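PDB 7C7D: alpha-1,3-glucanase, which hydrolyses alpha-1,3-glucan, cutting the alpha-1,3-glucosidic bonds of the polysaccharide, as a thermostable member of glycoside hydrolase family 87. Local coordinates for residues Asn307-Ser312 with Leu331-Thr336; Asn356-Ala361 with Ala380-Tyr385; Ala408-Thr413 with Ala433-Lys438. All coordinates share one frame; numbering follows the deposited sequence.

Contact 1. Residues Asn307-Ser312 with Leu331-Thr336; sequences NFVNGS and LWLTGT
N310 and W332 are paired in register on two parallel strands, and their side chains lie alongside each other, pointing the same way. The amide of N310 is nearly parallel to the indole, with 15° between the planes. Its OD1 comes to 3.1 Å from W332 CE3. Both residues have CG anti to the backbone N (chi1 -165° and -175°), which lays the two flat groups next to each other. N307 steadies this amide from within its own segment: its ND2 donates to N310 OD1 at 2.9 Å. The same ND2 packs against W332 CB. D278 takes the ND2 of N310, so both ends of the amide are held.

V309, L331 and L333 pack on the other face of the sheet. V309 CG1 meets L333 CD2 at 3.9 Å. The ring of F308 is flanked by two residues: V309 CG2 sits over its centre, and L331 CD1 lies in plane at its edge.

Three backbone bonds join the strands. W332 N donates to V309 O, G311 N to W332 O at 2.8 Å, and T334 N to G311 O. G311 has backbone angles that call for glycine. Beyond the strands, S312 OG donates to T336 O at 2.7 Å and ties the two loops together.

Strand 309-311 lies between strand 277-279 and strand 331-333 in the parallel sheet. Strand 355-357 follows on the far side of 331-333, where L355 and L357 pack against L333.

Contact 2. Residues Asn356-Ala361 with Ala380-Tyr385; sequences NLNGTA and AMWSLY
Strands 355-357 and 379-382 run parallel, with N356 opposite A380 and L357 opposite M381, and two backbone bonds join them: L357 N to A380 O and W382 N to L357 O, each 2.9 Å. The side chains of L357 and M381 lie next to each other, pointing the same way. L357 CD1 touches M381 CG at 4.1 Å, and both residues also pack on F393. On the other face, the amide of N356 rests against A380, its CG 3.9 Å from A380 CB.

N358 and W382 lie alongside each other past the paired residues. In the conformer of N358 given here, the amide and indole planes are 5° apart. W382 has CG anti to the backbone N (chi1 -177°), which carries the ring beside the asparagine. L384 CG sits 3.4 Å above one face of this indole, offset toward its rim. W382 NE1 donates to K438 O, which fixes the far side of the ring. G359 passes close to the other chain segment, with its CA 3.2 Å from L384 O.

N358 and S383 are each the centre of an inverse gamma turn. Parallel strands in register on successive turns are typical of the right-handed beta-helix of pectate lyase-like proteins.

Contact 3. Residues Ala408-Thr413 with Ala433-Lys438; sequences AIYGGT and AISNQK
I409 and I434 share nearly the same torsions, chi1 -51° and -54°. CG1 is therefore anti to the carbonyl carbon in each, and the two side chains lie side by side, pointing the same way. I434 CD1 reaches I409 CG1 at 3.8 Å. I409 also packs on I415 and V417, and I434 on I450 and V452. Such stacking of like residues in successive turns is a familiar feature of parallel beta-helices.

The segments 408-410 and 433-435 run parallel, their axes 4° apart. I409 N donates to A433 O at 2.8 Å, and I409 O accepts from S435 N. G411 N then donates to S435 O at 2.9 Å, just past the end of its strand.

Y410 and S435 are paired on the face that also carries A408 and A433. The ring of Y410 meets the serine obliquely, with CD1 3.7 Å from S435 CB. Y410 OH is bonded to D377, and the ring also makes an edge-to-face contact with F439. S435 OG lies anti to its own N and accepts from Q437 N at 2.9 Å. This is an ST turn, and it bends the chain as it leaves the strand. Q437 O then lies 3.8 Å from Y410 CB; it is a buried carbonyl with no polar partner in the model.

In the fold
The three contacts lie in one parallel sheet of the pectate lyase-like domain and come in series along the chain. Their six strands are consecutive in that sheet, from 309-311 to 432-435. The centres of contacts 1 and 2 are 10 Å apart, as are those of contacts 2 and 3. Contacts 1 and 3 are 19 Å apart between centres and do not touch. Probable backbone hydrogen bonds join the neighbours: L333 O to N358 N between contacts 1 and 2, and M381 O to Y410 N between contacts 2 and 3. The contacts thus follow the stacked turns of the beta-helix, making one face of it continuous.

Contact 1. Residues Asn307-Ser312 with Leu331-Thr336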
loop_
_atom_site.group_PDB
_atom_site.type_symbol
_atom_site.label_atom_id
_atom_site.label_comp_id
_atom_site.label_asym_id
_atom_site.label_seq_id
_atom_site.Cartn_x
_atom_site.Cartn_y
_atom_site.Cartn_z
ATOM N N ASN A 307 5.099 -11.900 9.888
ATOM C CA ASN A 307 5.084 -11.478 8.497
ATOM C C ASN A 307 4.834 -12.662 7.571
ATOM O O ASN A 307 4.969 -13.823 7.960
ATOM C CB ASN A 307 6.429 -10.828 8.161
ATOM C CG ASN A 307 6.726 -9.641 9.061
ATOM O OD1 ASN A 307 5.807 -8.994 9.549
ATOM N ND2 ASN A 307 8.003 -9.341 9.274
ATOM N N PHE A 308 4.459 -12.360 6.323
ATOM C CA PHE A 308 4.373 -13.406 5.303
ATOM C C PHE A 308 5.770 -13.854 4.872
ATOM O O PHE A 308 6.104 -15.040 4.961
ATOM C CB PHE A 308 3.479 -12.925 4.147
ATOM C CG PHE A 308 3.785 -13.532 2.793
ATOM C CD1 PHE A 308 3.713 -14.906 2.569
ATOM C CD2 PHE A 308 4.112 -12.711 1.723
ATOM C CE1 PHE A 308 3.978 -15.445 1.307
ATOM C CE2 PHE A 308 4.369 -13.238 0.464
ATOM C CZ PHE A 308 4.304 -14.598 0.247
ATOM N N VAL A 309 6.623 -12.918 4.455
ATOM C CA VAL A 309 8.027 -13.208 4.179
ATOM C C VAL A 309 8.882 -12.301 5.047
ATOM O O VAL A 309 8.661 -11.085 5.095
ATOM C CB VAL A 309 8.384 -13.016 2.692
ATOM C CG1 VAL A 309 9.889 -13.130 2.491
ATOM C CG2 VAL A 309 7.646 -14.040 1.852
ATOM N N ASN A 310 9.848 -12.898 5.742
ATOM C CA ASN A 310 10.780 -12.169 6.590
ATOM C C ASN A 310 12.182 -12.612 6.212
ATOM O O ASN A 310 12.561 -13.755 6.475
ATOM C CB ASN A 310 10.500 -12.481 8.057
ATOM C CG ASN A 310 11.159 -11.503 8.990
ATOM O OD1 ASN A 310 10.699 -10.374 9.132
ATOM N ND2 ASN A 310 12.228 -11.933 9.652
ATOM N N GLY A 311 12.949 -11.712 5.604
ATOM C CA GLY A 311 14.329 -12.003 5.278
ATOM C C GLY A 311 14.602 -12.121 3.792
ATOM O O GLY A 311 14.280 -11.223 3.002
ATOM N N SER A 312 15.183 -13.243 3.393
ATOM C CA SER A 312 15.763 -13.393 2.067
ATOM C C SER A 312 15.112 -14.540 1.310
ATOM O O SER A 312 15.026 -15.664 1.825
ATOM C CB SER A 312 17.265 -13.652 2.193
ATOM O OG SER A 312 17.804 -14.136 0.981
ATOM N N LEU A 331 5.942 -8.336 3.134
ATOM C CA LEU A 331 7.284 -8.813 2.812
ATOM C C LEU A 331 8.288 -7.846 3.415
ATOM O O LEU A 331 8.402 -6.699 2.965
ATOM C CB LEU A 331 7.501 -8.950 1.304
ATOM C CG LEU A 331 6.618 -9.958 0.556
ATOM C CD1 LEU A 331 5.300 -9.336 0.094
ATOM C CD2 LEU A 331 7.365 -10.551 -0.633
ATOM N N TRP A 332 8.989 -8.307 4.442
ATOM C CA TRP A 332 10.075 -7.560 5.053
ATOM C C TRP A 332 11.344 -8.208 4.524
ATOM O O TRP A 332 11.717 -9.300 4.954
ATOM C CB TRP A 332 9.967 -7.662 6.569
ATOM C CG TRP A 332 10.966 -6.820 7.239
ATOM C CD1 TRP A 332 10.911 -5.470 7.399
ATOM C CD2 TRP A 332 12.204 -7.250 7.804
ATOM N NE1 TRP A 332 12.033 -5.033 8.050
ATOM C CE2 TRP A 332 12.843 -6.107 8.314
ATOM C CE3 TRP A 332 12.830 -8.494 7.939
ATOM C CZ2 TRP A 332 14.078 -6.168 8.954
ATOM C CZ3 TRP A 332 14.050 -8.556 8.578
ATOM C CH2 TRP A 332 14.663 -7.399 9.079
ATOM N N LEU A 333 11.979 -7.561 3.551
ATOM C CA LEU A 333 13.032 -8.182 2.760
ATOM C C LEU A 333 14.389 -7.599 3.126
ATOM O O LEU A 333 14.562 -6.374 3.169
ATOM C CB LEU A 333 12.754 -8.009 1.264
ATOM C CG LEU A 333 11.506 -8.766 0.790
ATOM C CD1 LEU A 333 10.967 -8.215 -0.533
ATOM C CD2 LEU A 333 11.789 -10.263 0.671
ATOM N N THR A 334 15.346 -8.484 3.388
ATOM C CA THR A 334 16.705 -8.097 3.723
ATOM C C THR A 334 17.655 -9.066 3.046
ATOM O O THR A 334 17.260 -10.149 2.614
ATOM C CB THR A 334 16.955 -8.210 5.232
ATOM O OG1 THR A 334 16.716 -9.561 5.661
ATOM C CG2 THR A 334 16.048 -7.268 6.000
ATOM N N GLY A 335 18.925 -8.676 2.973
ATOM C CA GLY A 335 19.923 -9.592 2.456
ATOM C C GLY A 335 19.793 -9.777 0.954
ATOM O O GLY A 335 19.386 -8.874 0.218
ATOM N N THR A 336 20.138 -10.974 0.493
ATOM C CA THR A 336 20.188 -11.230 -0.941
ATOM C C THR A 336 18.795 -11.526 -1.479
ATOM O O THR A 336 18.178 -12.531 -1.110
ATOM C CB THR A 336 21.123 -12.398 -1.234
ATOM O OG1 THR A 336 22.423 -12.090 -0.725
ATOM C CG2 THR A 336 21.213 -12.655 -2.738
#

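Contact 2. Residues Asn356-Ala361 with Ala380-Tyr385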
loop_
_atom_site.group_PDB
_atom_site.type_symbol
_atom_site.label_atom_id
_atom_site.label_comp_id
_atom_site.label_asym_id
_atom_site.label_seq_id
_atom_site.Cartn_x
_atom_site.Cartn_y
_atom_site.Cartn_z
ATOM N N ASN A 356 8.732 -3.875 2.412
ATOM C CA ASN A 356 9.884 -3.030 2.680
ATOM C C ASN A 356 11.137 -3.716 2.166
ATOM O O ASN A 356 11.437 -4.843 2.562
ATOM C CB ASN A 356 10.011 -2.753 4.179
ATOM C CG ASN A 356 10.963 -1.614 4.478
ATOM O OD1 ASN A 356 11.878 -1.342 3.705
ATOM N ND2 ASN A 356 10.735 -0.922 5.585
ATOM N N LEU A 357 11.867 -3.039 1.280
ATOM C CA LEU A 357 13.200 -3.487 0.885
ATOM C C LEU A 357 14.166 -2.871 1.883
ATOM O O LEU A 357 14.646 -1.750 1.709
ATOM C CB LEU A 357 13.522 -3.067 -0.543
ATOM C CG LEU A 357 12.555 -3.546 -1.628
ATOM C CD1 LEU A 357 13.060 -3.124 -3.002
ATOM C CD2 LEU A 357 12.371 -5.051 -1.567
ATOM N N ASN A 358 14.441 -3.608 2.957
ATOM C CA ASN A 358 15.265 -3.087 4.051
ATOM C C ASN A 358 16.735 -3.449 3.829
ATOM O O ASN A 358 17.341 -4.243 4.546
ATOM C CB ASN A 358 14.746 -3.580 5.397
ATOM C CG ASN A 358 15.404 -2.878 6.571
ATOM O OD1 ASN A 358 16.010 -1.814 6.419
ATOM N ND2 ASN A 358 15.290 -3.470 7.750
ATOM N N GLY A 359 17.304 -2.828 2.810
ATOM C CA GLY A 359 18.730 -2.902 2.528
ATOM C C GLY A 359 19.098 -4.052 1.616
ATOM O O GLY A 359 18.432 -5.087 1.558
ATOM N N THR A 360 20.179 -3.845 0.861
ATOM C CA THR A 360 20.870 -4.882 0.103
ATOM C C THR A 360 20.108 -5.335 -1.140
ATOM O O THR A 360 20.592 -6.219 -1.853
ATOM C CB THR A 360 21.244 -6.097 0.976
ATOM O OG1 THR A 360 21.652 -5.647 2.274
ATOM C CG2 THR A 360 22.377 -6.914 0.358
ATOM N N ALA A 361 18.937 -4.766 -1.427
ATOM C CA ALA A 361 18.136 -5.225 -2.553
ATOM C C ALA A 361 18.767 -4.767 -3.861
ATOM O O ALA A 361 19.122 -3.595 -4.011
ATOM C CB ALA A 361 16.714 -4.681 -2.440
ATOM N N ALA A 380 7.986 0.522 0.780
ATOM C CA ALA A 380 9.123 1.295 1.245
ATOM C C ALA A 380 10.428 0.651 0.809
ATOM O O ALA A 380 10.522 -0.570 0.649
ATOM C CB ALA A 380 9.129 1.437 2.775
ATOM N N MET A 381 11.436 1.497 0.629
ATOM C CA MET A 381 12.825 1.079 0.512
ATOM C C MET A 381 13.596 1.807 1.599
ATOM O O MET A 381 13.559 3.036 1.678
ATOM C CB MET A 381 13.388 1.454 -0.857
ATOM C CG MET A 381 12.668 0.807 -2.013
ATOM S SD MET A 381 13.615 1.012 -3.532
ATOM C CE MET A 381 12.354 0.707 -4.762
ATOM N N TRP A 382 14.276 1.059 2.451
ATOM C CA TRP A 382 15.034 1.652 3.544
ATOM C C TRP A 382 16.451 1.114 3.444
ATOM O O TRP A 382 16.701 -0.048 3.772
ATOM C CB TRP A 382 14.395 1.305 4.883
ATOM C CG TRP A 382 15.058 1.929 6.067
ATOM C CD1 TRP A 382 15.851 3.039 6.083
ATOM C CD2 TRP A 382 14.981 1.467 7.419
ATOM N NE1 TRP A 382 16.279 3.294 7.370
ATOM C CE2 TRP A 382 15.755 2.343 8.208
ATOM C CE3 TRP A 382 14.330 0.396 8.038
ATOM C CZ2 TRP A 382 15.894 2.178 9.586
ATOM C CZ3 TRP A 382 14.469 0.233 9.405
ATOM C CH2 TRP A 382 15.244 1.119 10.164
ATOM N N SER A 383 17.371 1.953 2.976
ATOM C CA SER A 383 18.722 1.498 2.632
ATOM C C SER A 383 19.641 1.500 3.854
ATOM O O SER A 383 20.627 2.232 3.943
ATOM C CB SER A 383 19.281 2.318 1.480
ATOM O OG SER A 383 18.732 1.857 0.256
ATOM N N LEU A 384 19.294 0.634 4.798
ATOM C CA LEU A 384 20.179 0.291 5.900
ATOM C C LEU A 384 21.124 -0.820 5.463
ATOM O O LEU A 384 20.776 -1.657 4.626
ATOM C CB LEU A 384 19.352 -0.247 7.062
ATOM C CG LEU A 384 18.767 0.683 8.119
ATOM C CD1 LEU A 384 18.493 -0.128 9.375
ATOM C CD2 LEU A 384 19.690 1.848 8.425
ATOM N N TYR A 385 22.323 -0.825 6.049
ATOM C CA TYR A 385 23.335 -1.869 5.858
ATOM C C TYR A 385 24.025 -1.787 4.501
ATOM O O TYR A 385 25.256 -1.729 4.426
ATOM C CB TYR A 385 22.781 -3.287 6.085
ATOM C CG TYR A 385 21.818 -3.426 7.243
ATOM C CD1 TYR A 385 22.227 -3.185 8.546
ATOM C CD2 TYR A 385 20.499 -3.807 7.031
ATOM C CE1 TYR A 385 21.347 -3.318 9.608
ATOM C CE2 TYR A 385 19.612 -3.938 8.081
ATOM C CZ TYR A 385 20.041 -3.694 9.370
ATOM O OH TYR A 385 19.160 -3.824 10.419
#

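Contact 3. Residues Ala408-Thr413 with Ala433-Lys438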
loop_
_atom_site.group_PDB
_atom_site.type_symbol
_atom_site.label_atom_id
_atom_site.label_comp_id
_atom_site.label_asym_id
_atom_site.label_seq_id
_atom_site.Cartn_x
_atom_site.Cartn_y
_atom_site.Cartn_z
ATOM N N ALA A 408 7.595 5.232 0.065
ATOM C CA ALA A 408 8.691 5.945 0.713
ATOM C C ALA A 408 10.013 5.339 0.277
ATOM O O ALA A 408 10.230 4.130 0.427
ATOM C CB ALA A 408 8.576 5.864 2.236
ATOM N N ILE A 409 10.900 6.181 -0.246
ATOM C CA ILE A 409 12.255 5.785 -0.602
ATOM C C ILE A 409 13.193 6.499 0.358
ATOM O O ILE A 409 13.395 7.714 0.246
ATOM C CB ILE A 409 12.595 6.155 -2.051
ATOM C CG1 ILE A 409 11.515 5.646 -3.023
ATOM C CG2 ILE A 409 13.997 5.660 -2.406
ATOM C CD1 ILE A 409 11.290 4.148 -3.004
ATOM N N TYR A 410 13.769 5.756 1.303
ATOM C CA TYR A 410 14.730 6.313 2.253
ATOM C C TYR A 410 16.116 5.863 1.806
ATOM O O TYR A 410 16.513 4.717 2.033
ATOM C CB TYR A 410 14.441 5.845 3.676
ATOM C CG TYR A 410 13.030 6.072 4.159
ATOM C CD1 TYR A 410 12.571 7.339 4.513
ATOM C CD2 TYR A 410 12.161 4.996 4.295
ATOM C CE1 TYR A 410 11.253 7.521 4.967
ATOM C CE2 TYR A 410 10.872 5.162 4.746
ATOM C CZ TYR A 410 10.420 6.412 5.083
ATOM O OH TYR A 410 9.122 6.533 5.531
ATOM N N GLY A 411 16.842 6.762 1.149
ATOM C CA GLY A 411 18.165 6.452 0.647
ATOM C C GLY A 411 18.120 5.531 -0.565
ATOM O O GLY A 411 17.083 5.329 -1.196
ATOM N N GLY A 412 19.281 4.963 -0.881
ATOM C CA GLY A 412 19.400 4.036 -1.988
ATOM C C GLY A 412 19.921 4.695 -3.255
ATOM O O GLY A 412 20.049 5.916 -3.362
ATOM N N THR A 413 20.220 3.844 -4.236
ATOM C CA THR A 413 20.955 4.247 -5.429
ATOM C C THR A 413 20.200 3.824 -6.679
ATOM O O THR A 413 19.855 2.650 -6.825
ATOM C CB THR A 413 22.336 3.590 -5.431
ATOM O OG1 THR A 413 23.048 4.022 -4.269
ATOM C CG2 THR A 413 23.122 3.971 -6.684
ATOM N N ALA A 433 7.300 9.876 -0.905
ATOM C CA ALA A 433 8.392 10.549 -0.220
ATOM C C ALA A 433 9.722 10.030 -0.749
ATOM O O ALA A 433 9.954 8.816 -0.776
ATOM C CB ALA A 433 8.310 10.310 1.288
ATOM N N ILE A 434 10.582 10.954 -1.183
ATOM C CA ILE A 434 11.956 10.663 -1.584
ATOM C C ILE A 434 12.829 11.313 -0.518
ATOM O O ILE A 434 12.839 12.543 -0.395
ATOM C CB ILE A 434 12.272 11.226 -2.982
ATOM C CG1 ILE A 434 11.254 10.741 -4.028
ATOM C CG2 ILE A 434 13.729 10.914 -3.379
ATOM C CD1 ILE A 434 11.168 9.229 -4.183
ATOM N N SER A 435 13.509 10.509 0.301
ATOM C CA SER A 435 13.942 11.002 1.601
ATOM C C SER A 435 15.337 10.533 1.991
ATOM O O SER A 435 15.745 9.403 1.700
ATOM C CB SER A 435 12.951 10.535 2.663
ATOM O OG SER A 435 13.382 10.948 3.941
ATOM N N ASN A 436 16.047 11.418 2.699
ATOM C CA ASN A 436 17.299 11.104 3.382
ATOM C C ASN A 436 17.124 10.995 4.900
ATOM O O ASN A 436 18.073 11.219 5.659
ATOM C CB ASN A 436 18.393 12.114 3.025
ATOM C CG ASN A 436 19.141 11.739 1.756
ATOM O OD1 ASN A 436 19.166 10.570 1.359
ATOM N ND2 ASN A 436 19.775 12.728 1.122
ATOM N N GLN A 437 15.920 10.655 5.362
ATOM C CA GLN A 437 15.689 10.370 6.778
ATOM C C GLN A 437 16.249 8.987 7.090
ATOM O O GLN A 437 15.823 7.989 6.499
ATOM C CB GLN A 437 14.194 10.433 7.085
ATOM C CG GLN A 437 13.870 10.316 8.573
ATOM C CD GLN A 437 12.427 10.660 8.905
ATOM O OE1 GLN A 437 11.597 10.840 8.017
ATOM N NE2 GLN A 437 12.119 10.733 10.198
ATOM N N LYS A 438 17.204 8.923 8.013
ATOM C CA LYS A 438 17.956 7.681 8.171
ATOM C C LYS A 438 17.324 6.686 9.138
ATOM O O LYS A 438 17.402 5.473 8.904
ATOM C CB LYS A 438 19.406 7.973 8.566
ATOM C CG LYS A 438 19.592 8.573 9.934
ATOM C CD LYS A 438 21.058 8.884 10.157
ATOM C CE LYS A 438 21.294 9.532 11.501
ATOM N NZ LYS A 438 22.741 9.787 11.708
#